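Long-range contacts in PCF11 protein (Saccharomyces cerevisiae, PDB 1SZ9), which probably binds the carboxy-terminal domain of RNA polymerase II through its CTD-interacting domain, coupling transcription to 3'-end processing of mRNA: residues Leu19-Leu30 with Gln59-Ser69; Leu105-Leu113 with Leu128-Ile136. One frame throughout, in Å; residues are numbered along the deposited sequence.

Contact 1. Residues Leu19-Leu30 with Gln59-Ser69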
loop_
_atom_site.group_PDB
_atom_site.type_symbol
_atom_site.label_atom_id
_atom_site.label_comp_id
_atom_site.label_asym_id
_atom_site.label_seq_id
_atom_site.Cartn_x
_atom_site.Cartn_y
_atom_site.Cartn_z
ATOM N N LEU A 19 10.655 8.596 2.016
ATOM C CA LEU A 19 9.239 8.688 2.428
ATOM C C LEU A 19 9.082 8.586 3.943
ATOM O O LEU A 19 8.588 7.578 4.465
ATOM C CB LEU A 19 8.420 7.572 1.792
ATOM C CG LEU A 19 7.212 7.917 0.922
ATOM C CD1 LEU A 19 6.313 6.694 0.880
ATOM C CD2 LEU A 19 6.453 9.142 1.430
ATOM N N THR A 20 9.498 9.641 4.631
ATOM C CA THR A 20 9.449 9.692 6.085
ATOM C C THR A 20 8.231 10.473 6.583
ATOM O O THR A 20 8.006 10.603 7.779
ATOM C CB THR A 20 10.727 10.337 6.628
ATOM O OG1 THR A 20 10.861 11.647 6.073
ATOM C CG2 THR A 20 11.943 9.506 6.237
ATOM N N PHE A 21 7.459 11.003 5.643
ATOM C CA PHE A 21 6.247 11.738 5.956
ATOM C C PHE A 21 5.338 11.607 4.719
ATOM O O PHE A 21 5.722 10.967 3.722
ATOM C CB PHE A 21 6.548 13.210 6.304
ATOM C CG PHE A 21 7.105 14.024 5.152
ATOM C CD1 PHE A 21 8.429 13.877 4.747
ATOM C CD2 PHE A 21 6.290 14.923 4.463
ATOM C CE1 PHE A 21 8.931 14.607 3.676
ATOM C CE2 PHE A 21 6.780 15.654 3.396
ATOM C CZ PHE A 21 8.100 15.495 3.001
ATOM N N ASN A 22 4.139 12.171 4.795
ATOM C CA ASN A 22 3.181 12.087 3.703
ATOM C C ASN A 22 3.585 13.080 2.625
ATOM O O ASN A 22 3.014 14.166 2.502
ATOM C CB ASN A 22 1.767 12.367 4.221
ATOM C CG ASN A 22 0.701 12.191 3.147
ATOM O OD1 ASN A 22 0.977 11.696 2.049
ATOM N ND2 ASN A 22 -0.519 12.591 3.463
ATOM N N SER A 23 4.606 12.697 1.859
ATOM C CA SER A 23 5.127 13.533 0.790
ATOM C C SER A 23 4.408 13.326 -0.524
ATOM O O SER A 23 4.573 12.285 -1.167
ATOM C CB SER A 23 6.613 13.250 0.572
ATOM O OG SER A 23 7.060 13.980 -0.546
ATOM N N ARG A 24 3.632 14.320 -0.938
ATOM C CA ARG A 24 2.905 14.220 -2.203
ATOM C C ARG A 24 3.861 14.103 -3.412
ATOM O O ARG A 24 3.651 13.262 -4.272
ATOM C CB ARG A 24 1.939 15.421 -2.375
ATOM C CG ARG A 24 0.749 15.416 -1.402
ATOM C CD ARG A 24 -0.046 14.106 -1.519
ATOM N NE ARG A 24 -0.495 13.892 -2.899
ATOM C CZ ARG A 24 -0.727 12.702 -3.445
ATOM N NH1 ARG A 24 -0.561 11.586 -2.734
ATOM N NH2 ARG A 24 -1.120 12.630 -4.708
ATOM N N PRO A 25 4.934 14.925 -3.472
ATOM C CA PRO A 25 5.865 14.834 -4.614
ATOM C C PRO A 25 6.473 13.447 -4.752
ATOM O O PRO A 25 6.562 12.911 -5.851
ATOM C CB PRO A 25 6.936 15.883 -4.291
ATOM C CG PRO A 25 6.219 16.864 -3.451
ATOM C CD PRO A 25 5.349 16.004 -2.561
ATOM N N ILE A 26 6.888 12.874 -3.626
ATOM C CA ILE A 26 7.485 11.541 -3.609
ATOM C C ILE A 26 6.466 10.449 -3.964
ATOM O O ILE A 26 6.721 9.582 -4.800
ATOM C CB ILE A 26 8.091 11.208 -2.215
ATOM C CG1 ILE A 26 9.321 12.084 -1.938
ATOM C CG2 ILE A 26 8.442 9.742 -2.140
ATOM C CD1 ILE A 26 9.936 11.851 -0.547
ATOM N N ILE A 27 5.310 10.485 -3.323
ATOM C CA ILE A 27 4.300 9.473 -3.613
ATOM C C ILE A 27 3.919 9.515 -5.087
ATOM O O ILE A 27 3.827 8.480 -5.748
ATOM C CB ILE A 27 3.053 9.667 -2.711
ATOM C CG1 ILE A 27 3.366 9.133 -1.305
ATOM C CG2 ILE A 27 1.839 8.942 -3.290
ATOM C CD1 ILE A 27 2.403 9.647 -0.260
ATOM N N THR A 28 3.720 10.714 -5.608
ATOM C CA THR A 28 3.351 10.855 -7.013
ATOM C C THR A 28 4.478 10.406 -7.938
ATOM O O THR A 28 4.227 9.798 -8.974
ATOM C CB THR A 28 2.955 12.314 -7.320
ATOM O OG1 THR A 28 1.682 12.579 -6.709
ATOM C CG2 THR A 28 2.838 12.545 -8.840
ATOM N N THR A 29 5.718 10.701 -7.560
ATOM C CA THR A 29 6.860 10.308 -8.373
ATOM C C THR A 29 7.001 8.787 -8.377
ATOM O O THR A 29 7.291 8.195 -9.418
ATOM C CB THR A 29 8.158 11.003 -7.880
ATOM O OG1 THR A 29 8.034 12.419 -8.099
ATOM C CG2 THR A 29 9.382 10.488 -8.643
ATOM N N LEU A 30 6.785 8.146 -7.230
ATOM C CA LEU A 30 6.849 6.684 -7.173
ATOM C C LEU A 30 5.728 6.063 -8.045
ATOM O O LEU A 30 5.922 5.015 -8.665
ATOM C CB LEU A 30 6.705 6.191 -5.723
ATOM C CG LEU A 30 7.878 6.451 -4.761
ATOM C CD1 LEU A 30 7.478 6.073 -3.312
ATOM C CD2 LEU A 30 9.108 5.625 -5.225
ATOM N N GLN A 59 6.008 5.889 9.688
ATOM C CA GLN A 59 6.475 5.751 8.328
ATOM C C GLN A 59 5.798 4.607 7.588
ATOM O O GLN A 59 5.727 4.631 6.363
ATOM C CB GLN A 59 8.004 5.609 8.315
ATOM C CG GLN A 59 8.739 6.915 8.676
ATOM C CD GLN A 59 10.246 6.732 8.789
ATOM O OE1 GLN A 59 10.859 5.995 8.008
ATOM N NE2 GLN A 59 10.856 7.418 9.757
ATOM N N LYS A 60 5.284 3.617 8.316
ATOM C CA LYS A 60 4.611 2.492 7.675
ATOM C C LYS A 60 3.352 2.981 6.936
ATOM O O LYS A 60 3.002 2.452 5.870
ATOM C CB LYS A 60 4.209 1.412 8.694
ATOM C CG LYS A 60 5.363 0.659 9.394
ATOM C CD LYS A 60 4.784 -0.450 10.286
ATOM C CE LYS A 60 5.865 -1.188 11.111
ATOM N NZ LYS A 60 7.017 -1.717 10.291
ATOM N N LEU A 61 2.675 3.976 7.512
ATOM C CA LEU A 61 1.471 4.543 6.900
ATOM C C LEU A 61 1.788 5.169 5.548
ATOM O O LEU A 61 1.087 4.947 4.582
ATOM C CB LEU A 61 0.846 5.629 7.790
ATOM C CG LEU A 61 -0.403 6.341 7.231
ATOM C CD1 LEU A 61 -1.524 5.310 7.010
ATOM C CD2 LEU A 61 -0.885 7.448 8.190
ATOM N N TYR A 62 2.857 5.952 5.490
ATOM C CA TYR A 62 3.207 6.629 4.246
ATOM C C TYR A 62 3.604 5.654 3.142
ATOM O O TYR A 62 3.332 5.905 1.969
ATOM C CB TYR A 62 4.285 7.675 4.531
ATOM C CG TYR A 62 3.903 8.520 5.730
ATOM C CD1 TYR A 62 2.661 9.162 5.790
ATOM C CD2 TYR A 62 4.761 8.645 6.823
ATOM C CE1 TYR A 62 2.285 9.906 6.922
ATOM C CE2 TYR A 62 4.405 9.380 7.950
ATOM C CZ TYR A 62 3.165 10.006 7.996
ATOM O OH TYR A 62 2.812 10.704 9.125
ATOM N N ALA A 63 4.204 4.527 3.520
ATOM C CA ALA A 63 4.570 3.501 2.541
ATOM C C ALA A 63 3.259 2.880 2.030
ATOM O O ALA A 63 3.140 2.544 0.848
ATOM C CB ALA A 63 5.462 2.414 3.193
ATOM N N PHE A 64 2.287 2.702 2.922
ATOM C CA PHE A 64 0.979 2.179 2.495
ATOM C C PHE A 64 0.290 3.218 1.584
ATOM O O PHE A 64 -0.488 2.853 0.700
ATOM C CB PHE A 64 0.078 1.875 3.702
ATOM C CG PHE A 64 -0.212 0.403 3.888
ATOM C CD1 PHE A 64 -0.941 -0.306 2.929
ATOM C CD2 PHE A 64 0.229 -0.269 5.033
ATOM C CE1 PHE A 64 -1.231 -1.658 3.101
ATOM C CE2 PHE A 64 -0.055 -1.630 5.218
ATOM C CZ PHE A 64 -0.789 -2.327 4.245
ATOM N N TYR A 65 0.555 4.507 1.800
ATOM C CA TYR A 65 -0.056 5.519 0.914
ATOM C C TYR A 65 0.585 5.405 -0.460
ATOM O O TYR A 65 -0.059 5.646 -1.473
ATOM C CB TYR A 65 0.103 6.946 1.455
ATOM C CG TYR A 65 -0.806 7.301 2.621
ATOM C CD1 TYR A 65 -1.847 6.457 3.028
ATOM C CD2 TYR A 65 -0.644 8.507 3.303
ATOM C CE1 TYR A 65 -2.712 6.822 4.102
ATOM C CE2 TYR A 65 -1.489 8.874 4.358
ATOM C CZ TYR A 65 -2.522 8.026 4.747
ATOM O OH TYR A 65 -3.378 8.425 5.755
ATOM N N ALA A 66 1.859 5.010 -0.502
ATOM C CA ALA A 66 2.527 4.807 -1.787
ATOM C C ALA A 66 1.838 3.619 -2.505
ATOM O O ALA A 66 1.504 3.697 -3.690
ATOM C CB ALA A 66 4.003 4.506 -1.560
ATOM N N LEU A 67 1.643 2.525 -1.772
ATOM C CA LEU A 67 0.978 1.321 -2.277
ATOM C C LEU A 67 -0.430 1.694 -2.781
ATOM O O LEU A 67 -0.852 1.281 -3.858
ATOM C CB LEU A 67 0.859 0.292 -1.140
ATOM C CG LEU A 67 0.227 -1.089 -1.398
ATOM C CD1 LEU A 67 0.687 -2.078 -0.308
ATOM C CD2 LEU A 67 -1.305 -0.993 -1.407
ATOM N N ASP A 68 -1.138 2.483 -1.980
ATOM C CA ASP A 68 -2.487 2.938 -2.303
ATOM C C ASP A 68 -2.515 3.761 -3.608
ATOM O O ASP A 68 -3.347 3.524 -4.475
ATOM C CB ASP A 68 -3.019 3.808 -1.153
ATOM C CG ASP A 68 -4.439 4.277 -1.381
ATOM O OD1 ASP A 68 -5.377 3.483 -1.180
ATOM O OD2 ASP A 68 -4.622 5.442 -1.770
ATOM N N SER A 69 -1.603 4.722 -3.730
ATOM C CA SER A 69 -1.550 5.579 -4.918
ATOM C C SER A 69 -1.263 4.759 -6.178
ATOM O O SER A 69 -1.940 4.903 -7.195
ATOM C CB SER A 69 -0.497 6.685 -4.724
ATOM O OG SER A 69 -0.416 7.537 -5.855
HETATM O O HOH W 1 7.663 5.041 4.429
HETATM O O HOH W 2 -1.733 9.950 -5.248
#

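Contact 2. Residues Leu105-Leu113 with Leu128-Ile136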
loop_
_atom_site.group_PDB
_atom_site.type_symbol
_atom_site.label_atom_id
_atom_site.label_comp_id
_atom_site.label_asym_id
_atom_site.label_seq_id
_atom_site.Cartn_x
_atom_site.Cartn_y
_atom_site.Cartn_z
ATOM N N LEU A 105 -5.461 4.157 8.684
ATOM C CA LEU A 105 -5.453 2.862 7.978
ATOM C C LEU A 105 -6.899 2.436 7.714
ATOM O O LEU A 105 -7.197 1.805 6.707
ATOM C CB LEU A 105 -4.796 1.773 8.822
ATOM C CG LEU A 105 -3.283 1.897 9.034
ATOM C CD1 LEU A 105 -2.846 0.854 10.035
ATOM C CD2 LEU A 105 -2.553 1.743 7.692
ATOM N N ILE A 106 -7.798 2.788 8.628
ATOM C CA ILE A 106 -9.198 2.401 8.470
ATOM C C ILE A 106 -9.858 3.162 7.322
ATOM O O ILE A 106 -10.581 2.579 6.513
ATOM C CB ILE A 106 -9.976 2.634 9.801
ATOM C CG1 ILE A 106 -9.478 1.624 10.852
ATOM C CG2 ILE A 106 -11.527 2.530 9.573
ATOM C CD1 ILE A 106 -9.827 2.019 12.298
ATOM N N ASN A 107 -9.621 4.469 7.263
ATOM C CA ASN A 107 -10.200 5.274 6.194
ATOM C C ASN A 107 -9.662 4.796 4.850
ATOM O O ASN A 107 -10.403 4.700 3.873
ATOM C CB ASN A 107 -9.896 6.759 6.428
ATOM C CG ASN A 107 -10.728 7.331 7.574
ATOM O OD1 ASN A 107 -11.704 6.712 7.988
ATOM N ND2 ASN A 107 -10.351 8.498 8.082
ATOM N N MET A 108 -8.373 4.464 4.819
ATOM C CA MET A 108 -7.754 3.979 3.592
ATOM C C MET A 108 -8.442 2.694 3.132
ATOM O O MET A 108 -8.726 2.521 1.938
ATOM C CB MET A 108 -6.253 3.735 3.814
ATOM C CG MET A 108 -5.524 3.104 2.625
ATOM S SD MET A 108 -3.782 2.812 3.056
ATOM C CE MET A 108 -3.994 1.420 4.284
ATOM N N PHE A 109 -8.701 1.795 4.076
ATOM C CA PHE A 109 -9.391 0.533 3.781
ATOM C C PHE A 109 -10.806 0.804 3.233
ATOM O O PHE A 109 -11.253 0.161 2.281
ATOM C CB PHE A 109 -9.485 -0.305 5.053
ATOM C CG PHE A 109 -10.452 -1.449 4.956
ATOM C CD1 PHE A 109 -10.140 -2.586 4.200
ATOM C CD2 PHE A 109 -11.697 -1.364 5.565
ATOM C CE1 PHE A 109 -11.061 -3.619 4.047
ATOM C CE2 PHE A 109 -12.634 -2.401 5.415
ATOM C CZ PHE A 109 -12.314 -3.525 4.652
ATOM N N LYS A 110 -11.515 1.747 3.853
ATOM C CA LYS A 110 -12.848 2.098 3.392
ATOM C C LYS A 110 -12.841 2.494 1.918
ATOM O O LYS A 110 -13.707 2.080 1.163
ATOM C CB LYS A 110 -13.424 3.264 4.200
ATOM C CG LYS A 110 -14.077 2.885 5.524
ATOM C CD LYS A 110 -14.740 4.131 6.093
ATOM C CE LYS A 110 -15.493 3.857 7.369
ATOM N NZ LYS A 110 -16.224 5.095 7.755
ATOM N N LEU A 111 -11.861 3.296 1.506
ATOM C CA LEU A 111 -11.811 3.709 0.104
ATOM C C LEU A 111 -11.420 2.552 -0.813
ATOM O O LEU A 111 -11.720 2.597 -2.005
ATOM C CB LEU A 111 -10.852 4.890 -0.084
ATOM C CG LEU A 111 -11.222 6.152 0.695
ATOM C CD1 LEU A 111 -10.223 7.251 0.362
ATOM C CD2 LEU A 111 -12.644 6.606 0.345
ATOM N N TRP A 112 -10.765 1.514 -0.280
ATOM C CA TRP A 112 -10.408 0.371 -1.132
ATOM C C TRP A 112 -11.676 -0.377 -1.558
ATOM O O TRP A 112 -11.668 -1.076 -2.556
ATOM C CB TRP A 112 -9.478 -0.638 -0.432
ATOM C CG TRP A 112 -8.057 -0.175 -0.181
ATOM C CD1 TRP A 112 -7.403 0.858 -0.791
ATOM C CD2 TRP A 112 -7.118 -0.768 0.722
ATOM N NE1 TRP A 112 -6.102 0.943 -0.321
ATOM C CE2 TRP A 112 -5.907 -0.043 0.609
ATOM C CE3 TRP A 112 -7.184 -1.842 1.621
ATOM C CZ2 TRP A 112 -4.762 -0.362 1.365
ATOM C CZ3 TRP A 112 -6.046 -2.162 2.371
ATOM C CH2 TRP A 112 -4.854 -1.420 2.235
ATOM N N LEU A 113 -12.753 -0.240 -0.788
ATOM C CA LEU A 113 -14.033 -0.904 -1.098
ATOM C C LEU A 113 -14.746 -0.248 -2.289
ATOM O O LEU A 113 -15.558 -0.870 -2.950
ATOM C CB LEU A 113 -14.952 -0.878 0.133
ATOM C CG LEU A 113 -14.996 -2.061 1.112
ATOM C CD1 LEU A 113 -13.832 -3.014 0.924
ATOM C CD2 LEU A 113 -15.057 -1.514 2.521
ATOM N N LEU A 128 -9.755 -8.202 1.250
ATOM C CA LEU A 128 -10.598 -7.176 1.852
ATOM C C LEU A 128 -11.572 -7.723 2.897
ATOM O O LEU A 128 -11.826 -7.060 3.896
ATOM C CB LEU A 128 -11.366 -6.409 0.758
ATOM C CG LEU A 128 -10.473 -5.596 -0.188
ATOM C CD1 LEU A 128 -11.312 -4.857 -1.209
ATOM C CD2 LEU A 128 -9.634 -4.596 0.621
ATOM N N GLU A 129 -12.124 -8.918 2.665
ATOM C CA GLU A 129 -13.044 -9.538 3.627
ATOM C C GLU A 129 -12.284 -9.908 4.898
ATOM O O GLU A 129 -12.796 -9.726 5.996
ATOM C CB GLU A 129 -13.668 -10.827 3.064
ATOM C CG GLU A 129 -14.725 -10.631 1.985
ATOM C CD GLU A 129 -15.185 -11.969 1.392
ATOM O OE1 GLU A 129 -15.468 -12.904 2.183
ATOM O OE2 GLU A 129 -15.259 -12.085 0.144
ATOM N N LYS A 130 -11.077 -10.458 4.740
ATOM C CA LYS A 130 -10.253 -10.836 5.886
ATOM C C LYS A 130 -9.872 -9.590 6.696
ATOM O O LYS A 130 -9.826 -9.635 7.925
ATOM C CB LYS A 130 -8.969 -11.544 5.445
ATOM C CG LYS A 130 -9.099 -12.997 4.981
ATOM C CD LYS A 130 -7.680 -13.577 4.830
ATOM C CE LYS A 130 -7.619 -14.951 4.152
ATOM N NZ LYS A 130 -8.137 -16.064 5.001
ATOM N N ILE A 131 -9.580 -8.488 6.006
ATOM C CA ILE A 131 -9.226 -7.248 6.704
ATOM C C ILE A 131 -10.449 -6.734 7.451
ATOM O O ILE A 131 -10.349 -6.288 8.595
ATOM C CB ILE A 131 -8.729 -6.150 5.727
ATOM C CG1 ILE A 131 -7.322 -6.495 5.242
ATOM C CG2 ILE A 131 -8.721 -4.775 6.432
ATOM C CD1 ILE A 131 -6.822 -5.587 4.093
ATOM N N GLU A 132 -11.612 -6.802 6.809
ATOM C CA GLU A 132 -12.833 -6.354 7.471
ATOM C C GLU A 132 -13.107 -7.167 8.741
ATOM O O GLU A 132 -13.471 -6.602 9.761
ATOM C CB GLU A 132 -14.037 -6.485 6.539
ATOM C CG GLU A 132 -15.321 -5.973 7.164
ATOM C CD GLU A 132 -16.466 -5.947 6.183
ATOM O OE1 GLU A 132 -16.794 -7.014 5.626
ATOM O OE2 GLU A 132 -17.036 -4.859 5.962
ATOM N N GLN A 133 -12.959 -8.492 8.662
ATOM C CA GLN A 133 -13.185 -9.344 9.829
ATOM C C GLN A 133 -12.226 -8.957 10.949
ATOM O O GLN A 133 -12.627 -8.849 12.102
ATOM C CB GLN A 133 -13.001 -10.823 9.473
ATOM C CG GLN A 133 -13.889 -11.244 8.316
ATOM C CD GLN A 133 -13.703 -12.694 7.918
ATOM O OE1 GLN A 133 -12.587 -13.229 7.949
ATOM N NE2 GLN A 133 -14.793 -13.338 7.522
ATOM N N PHE A 134 -10.958 -8.773 10.601
ATOM C CA PHE A 134 -9.953 -8.364 11.566
ATOM C C PHE A 134 -10.336 -7.001 12.204
ATOM O O PHE A 134 -10.257 -6.834 13.407
ATOM C CB PHE A 134 -8.593 -8.240 10.883
ATOM C CG PHE A 134 -7.585 -7.444 11.679
ATOM C CD1 PHE A 134 -7.025 -7.967 12.849
ATOM C CD2 PHE A 134 -7.228 -6.157 11.278
ATOM C CE1 PHE A 134 -6.123 -7.218 13.607
ATOM C CE2 PHE A 134 -6.329 -5.387 12.021
ATOM C CZ PHE A 134 -5.772 -5.918 13.193
ATOM N N LEU A 135 -10.743 -6.030 11.395
ATOM C CA LEU A 135 -11.118 -4.728 11.947
ATOM C C LEU A 135 -12.302 -4.845 12.927
ATOM O O LEU A 135 -12.340 -4.168 13.969
ATOM C CB LEU A 135 -11.427 -3.737 10.814
ATOM C CG LEU A 135 -10.171 -3.249 10.048
ATOM C CD1 LEU A 135 -10.590 -2.288 8.959
ATOM C CD2 LEU A 135 -9.167 -2.557 11.015
ATOM N N ILE A 136 -13.275 -5.689 12.583
ATOM C CA ILE A 136 -14.418 -5.927 13.466
ATOM C C ILE A 136 -13.891 -6.511 14.801
ATOM O O ILE A 136 -14.273 -6.061 15.880
ATOM C CB ILE A 136 -15.403 -6.911 12.817
ATOM C CG1 ILE A 136 -16.143 -6.215 11.678
ATOM C CG2 ILE A 136 -16.397 -7.444 13.860
ATOM C CD1 ILE A 136 -16.973 -7.172 10.816
#

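Contact 1. Residues Leu19-Leu30 with Gln59-Ser69
Y62 lays one face of its ring on the F21-N22 peptide. F21 C and N22 N stand above that face, offset toward the rim, N22 N being 3.5 Å from Y62 CD1, and F21 CA covers the CD2 side. N22 is the centre of an inverse gamma turn. With CG anti to the backbone N (chi1 -176°), the N22 side chain crosses that of Y65 at about a right angle, the amide and ring planes 59° apart, and N22 OD1 meets the ring edge 3.8 Å from Y65 CD2. With an alanine at Y62 the F21-N22 peptide would probably lose the ring face it rests on, leaving the turn less firmly seated.

Deeper in, L19 CD1 packs 3.3 Å from Y62 O and 4.0 Å from A66 CB. I27 divides its branches: CG2, opposite the backbone N, presses on S69 CB at 3.6 Å, while CD1 touches Y65 CB at 3.9 Å. Water bridges the backbone oxygens of L19 and Q59; a second water joins R24 NH2 to S69 OG, which is also hydrogen-bonded to T31.

S23 N-caps helix 24-36 by accepting from I26 N. Within the all-helical CID domain the axes of 24-30 and 59-69 cross at 42°, the two running in broadly the same direction. L30 also packs on helix 3-16, whereas A63, F64 and L67 turn to helix 41-54.

Contact 2. Residues Leu105-Leu113 with Leu128-Ile136
F109 fits as a knob into a hole on helix 125-137 formed by L128, I131, E132 and L135. A chi1 of 166° swings its ring away from the backbone N and out toward the other helix, so that it spans the distance between the axes of 105-112 and 128-136, 11.2 Å at closest approach. I131 CG2 sits over one face, 3.4 Å from F109 CD1. At the ring edge, near its plane, the carbonyl oxygen of L128 lies 3.5 Å from F109 CE1. L135 CD1 comes in obliquely, 3.7 Å from F109 CD2, and E132, the partly exposed member of the hole, contributes CB beside CZ while the rest of its chain extends onward.

The packing stays close beside this knob. L128 CD2 fills the angle between two aromatic rings, 3.8 Å from F109 CE1 and equally near W112 CE3. I131 CD1 meets the W112 indole in its plane, at the edge, 3.9 Å from CZ3.

The fit thins at I106, which is partly exposed and whose CG1 just touches L135 CD2 at 4.2 Å. At the other end L113, also partly exposed, covers little area, yet its CD1 still lies 3.8 Å from L128 CD1 as the two side chains slide past each other.

Segments 105-112 and 128-136 run roughly antiparallel, their axes at 143°, and this knobs-into-holes packing joins the last helix to the helical array of the domain. Y90 of helix 86-95 touches both F109 and I131. The W112 indole is held by D68 of helix 57-73 through NE1, and F123 meets its ring edge-to-face.

How the contacts relate
From the N terminus the chain passes through helix 3-16, then a loop into helix 24-36, and contact 1 closes when helix 57-73 returns against that loop and helix. Contact 2 opens only later and closes a shorter excursion, mostly loop, from helix 99-112 to helix 125-137. The two are therefore in series, neither nested nor crossed. Their centres lie about 19 Å apart on opposite sides of the chain's centre, yet helices 57-73 and 99-112 join them directly: F64 packs on W112 and M108, and L61 on L105. Contact 1 thus ties the 19-23 loop and helix 24-36 to helix 57-73, and contact 2 fastens the last helix to helix 99-112.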